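Local coordinates for porin (PDB 3T24), which forms an outer-membrane channel of the OprD porin family that probably lets small carboxylate-bearing solutes diffuse into the periplasm, at residues L370-R375 / L392-T397. Residues are numbered along the deposited sequence; the frame is centred on the assembly and turned at random.
Sequences LGVKWR and LIVSYT
L370 and Y396 meet at one end of a pair of antiparallel strands that illustrates how a porin wall is built: backbone bonds set the register, and side chains fall alternately on its two faces. G371 and S395 exchange two nearly straight N-H...O bonds, G371 N to S395 O and S395 N to G371 O, each 2.7 Å. K373 and I393 form the second hydrogen-bonded pair; the donation from K373 N to I393 O is the more bent, at 152°. Between these two hydrogen-bonded pairs lies the non-hydrogen-bonded pair V372 and V394, where V372 CA approaches I393 O at 3.4 Å in a CA-H...O contact.

L370 can be followed outward. Its CB lies 4.0 Å from Y396 CD1, at the rim of a ring whose edge is turned to the leucine backbone. With CG anti to the backbone N (chi1 174°), the branch is carried across the tyrosine stem; L370 CD1 comes to 3.7 Å from S395 O, an ordinary van der Waals contact, and packs on Y396 CB and V394 CG1, both at 3.9 Å. Farther along this face, L392 uses CD1 to touch W374 CB at 4.0 Å. The other face is more polar: K373 extends away from the partner strand, S395 OG is hydrogen-bonded to E18, and R375, its CD near I393 CD1, forms a salt bridge with a bound sulfate, probably from the crystallisation liquor.

The two strands, 371-381 and 386-399, make a beta hairpin. Strand 348-361 flanks the first, and strand 14-30 flanks the second, so this C-terminal hairpin meets the N-terminal strand and closes the barrel.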
loop_
_atom_site.group_PDB
_atom_site.type_symbol
_atom_site.label_atom_id
_atom_site.label_comp_id
_atom_site.label_asym_id
_atom_site.label_seq_id
_atom_site.Cartn_x
_atom_site.Cartn_y
_atom_site.Cartn_z
ATOM N N LEU A 370 -18.952 -1.230 13.148
ATOM C CA LEU A 370 -18.526 0.135 12.885
ATOM C C LEU A 370 -17.053 0.227 13.247
ATOM O O LEU A 370 -16.658 -0.160 14.351
ATOM C CB LEU A 370 -19.327 1.139 13.714
ATOM C CG LEU A 370 -18.857 2.595 13.614
ATOM C CD1 LEU A 370 -19.124 3.181 12.241
ATOM C CD2 LEU A 370 -19.526 3.434 14.680
ATOM N N GLY A 371 -16.246 0.710 12.309
ATOM C CA GLY A 371 -14.826 0.891 12.543
ATOM C C GLY A 371 -14.406 2.348 12.640
ATOM O O GLY A 371 -14.848 3.191 11.859
ATOM N N VAL A 372 -13.538 2.648 13.601
ATOM C CA VAL A 372 -13.007 3.998 13.762
ATOM C C VAL A 372 -11.505 3.926 14.008
ATOM O O VAL A 372 -11.039 3.158 14.853
ATOM C CB VAL A 372 -13.704 4.732 14.923
ATOM C CG1 VAL A 372 -13.650 3.889 16.179
ATOM C CG2 VAL A 372 -13.080 6.082 15.158
ATOM N N LYS A 373 -10.739 4.705 13.258
ATOM C CA LYS A 373 -9.284 4.631 13.380
ATOM C C LYS A 373 -8.652 6.005 13.371
ATOM O O LYS A 373 -8.912 6.811 12.473
ATOM C CB LYS A 373 -8.675 3.757 12.275
ATOM C CG LYS A 373 -7.197 3.428 12.487
ATOM C CD LYS A 373 -6.725 2.275 11.586
ATOM C CE LYS A 373 -5.273 1.871 11.904
ATOM N NZ LYS A 373 -4.776 0.700 11.106
ATOM N N TRP A 374 -7.845 6.264 14.398
ATOM C CA TRP A 374 -7.092 7.504 14.532
ATOM C C TRP A 374 -5.607 7.248 14.243
ATOM O O TRP A 374 -4.978 6.386 14.868
ATOM C CB TRP A 374 -7.262 8.079 15.946
ATOM C CG TRP A 374 -6.397 9.291 16.218
ATOM C CD1 TRP A 374 -5.946 10.200 15.304
ATOM C CD2 TRP A 374 -5.878 9.709 17.484
ATOM N NE1 TRP A 374 -5.184 11.161 15.923
ATOM C CE2 TRP A 374 -5.127 10.881 17.262
ATOM C CE3 TRP A 374 -5.979 9.209 18.784
ATOM C CZ2 TRP A 374 -4.476 11.558 18.293
ATOM C CZ3 TRP A 374 -5.338 9.883 19.806
ATOM C CH2 TRP A 374 -4.594 11.045 19.554
ATOM N N ARG A 375 -5.060 7.990 13.286
ATOM C CA ARG A 375 -3.649 7.875 12.911
ATOM C C ARG A 375 -2.936 9.205 13.127
ATOM O O ARG A 375 -3.245 10.215 12.491
ATOM C CB ARG A 375 -3.510 7.420 11.455
ATOM C CG ARG A 375 -3.995 5.993 11.202
ATOM C CD ARG A 375 -3.943 5.609 9.730
ATOM N NE ARG A 375 -3.680 4.181 9.574
ATOM C CZ ARG A 375 -2.472 3.672 9.342
ATOM N NH1 ARG A 375 -1.426 4.481 9.221
ATOM N NH2 ARG A 375 -2.305 2.359 9.216
ATOM N N LEU A 392 -8.489 10.831 10.912
ATOM C CA LEU A 392 -9.572 10.017 11.460
ATOM C C LEU A 392 -10.333 9.354 10.311
ATOM O O LEU A 392 -10.803 10.025 9.388
ATOM C CB LEU A 392 -10.513 10.874 12.300
ATOM C CG LEU A 392 -11.467 10.118 13.252
ATOM C CD1 LEU A 392 -10.624 9.592 14.431
ATOM C CD2 LEU A 392 -12.571 11.082 13.742
ATOM N N ILE A 393 -10.420 8.029 10.346
ATOM C CA ILE A 393 -11.184 7.297 9.348
ATOM C C ILE A 393 -12.351 6.555 10.034
ATOM O O ILE A 393 -12.136 5.746 10.936
ATOM C CB ILE A 393 -10.286 6.316 8.524
ATOM C CG1 ILE A 393 -9.071 7.036 7.912
ATOM C CG2 ILE A 393 -11.072 5.689 7.394
ATOM C CD1 ILE A 393 -7.764 6.863 8.678
ATOM N N VAL A 394 -13.584 6.870 9.640
ATOM C CA VAL A 394 -14.761 6.185 10.182
ATOM C C VAL A 394 -15.368 5.317 9.101
ATOM O O VAL A 394 -15.667 5.792 8.005
ATOM C CB VAL A 394 -15.848 7.151 10.686
ATOM C CG1 VAL A 394 -17.098 6.365 11.079
ATOM C CG2 VAL A 394 -15.345 7.986 11.872
ATOM N N SER A 395 -15.543 4.036 9.399
ATOM C CA SER A 395 -15.926 3.091 8.361
ATOM C C SER A 395 -16.996 2.073 8.781
ATOM O O SER A 395 -16.907 1.431 9.833
ATOM C CB SER A 395 -14.681 2.383 7.821
ATOM O OG SER A 395 -15.031 1.414 6.846
ATOM N N TYR A 396 -18.007 1.918 7.940
ATOM C CA TYR A 396 -19.054 0.941 8.213
ATOM C C TYR A 396 -19.451 0.254 6.927
ATOM O O TYR A 396 -19.876 0.919 5.978
ATOM C CB TYR A 396 -20.281 1.610 8.838
ATOM C CG TYR A 396 -21.357 0.626 9.234
ATOM C CD1 TYR A 396 -21.216 -0.149 10.377
ATOM C CD2 TYR A 396 -22.509 0.466 8.474
ATOM C CE1 TYR A 396 -22.182 -1.057 10.760
ATOM C CE2 TYR A 396 -23.496 -0.447 8.854
ATOM C CZ TYR A 396 -23.323 -1.204 10.004
ATOM O OH TYR A 396 -24.274 -2.124 10.401
ATOM N N THR A 397 -19.309 -1.071 6.897
ATOM C CA THR A 397 -19.657 -1.864 5.719
ATOM C C THR A 397 -20.926 -2.708 5.914
ATOM O O THR A 397 -21.023 -3.500 6.850
ATOM C CB THR A 397 -18.494 -2.789 5.304
ATOM O OG1 THR A 397 -17.343 -1.999 4.949
ATOM C CG2 THR A 397 -18.913 -3.656 4.120
#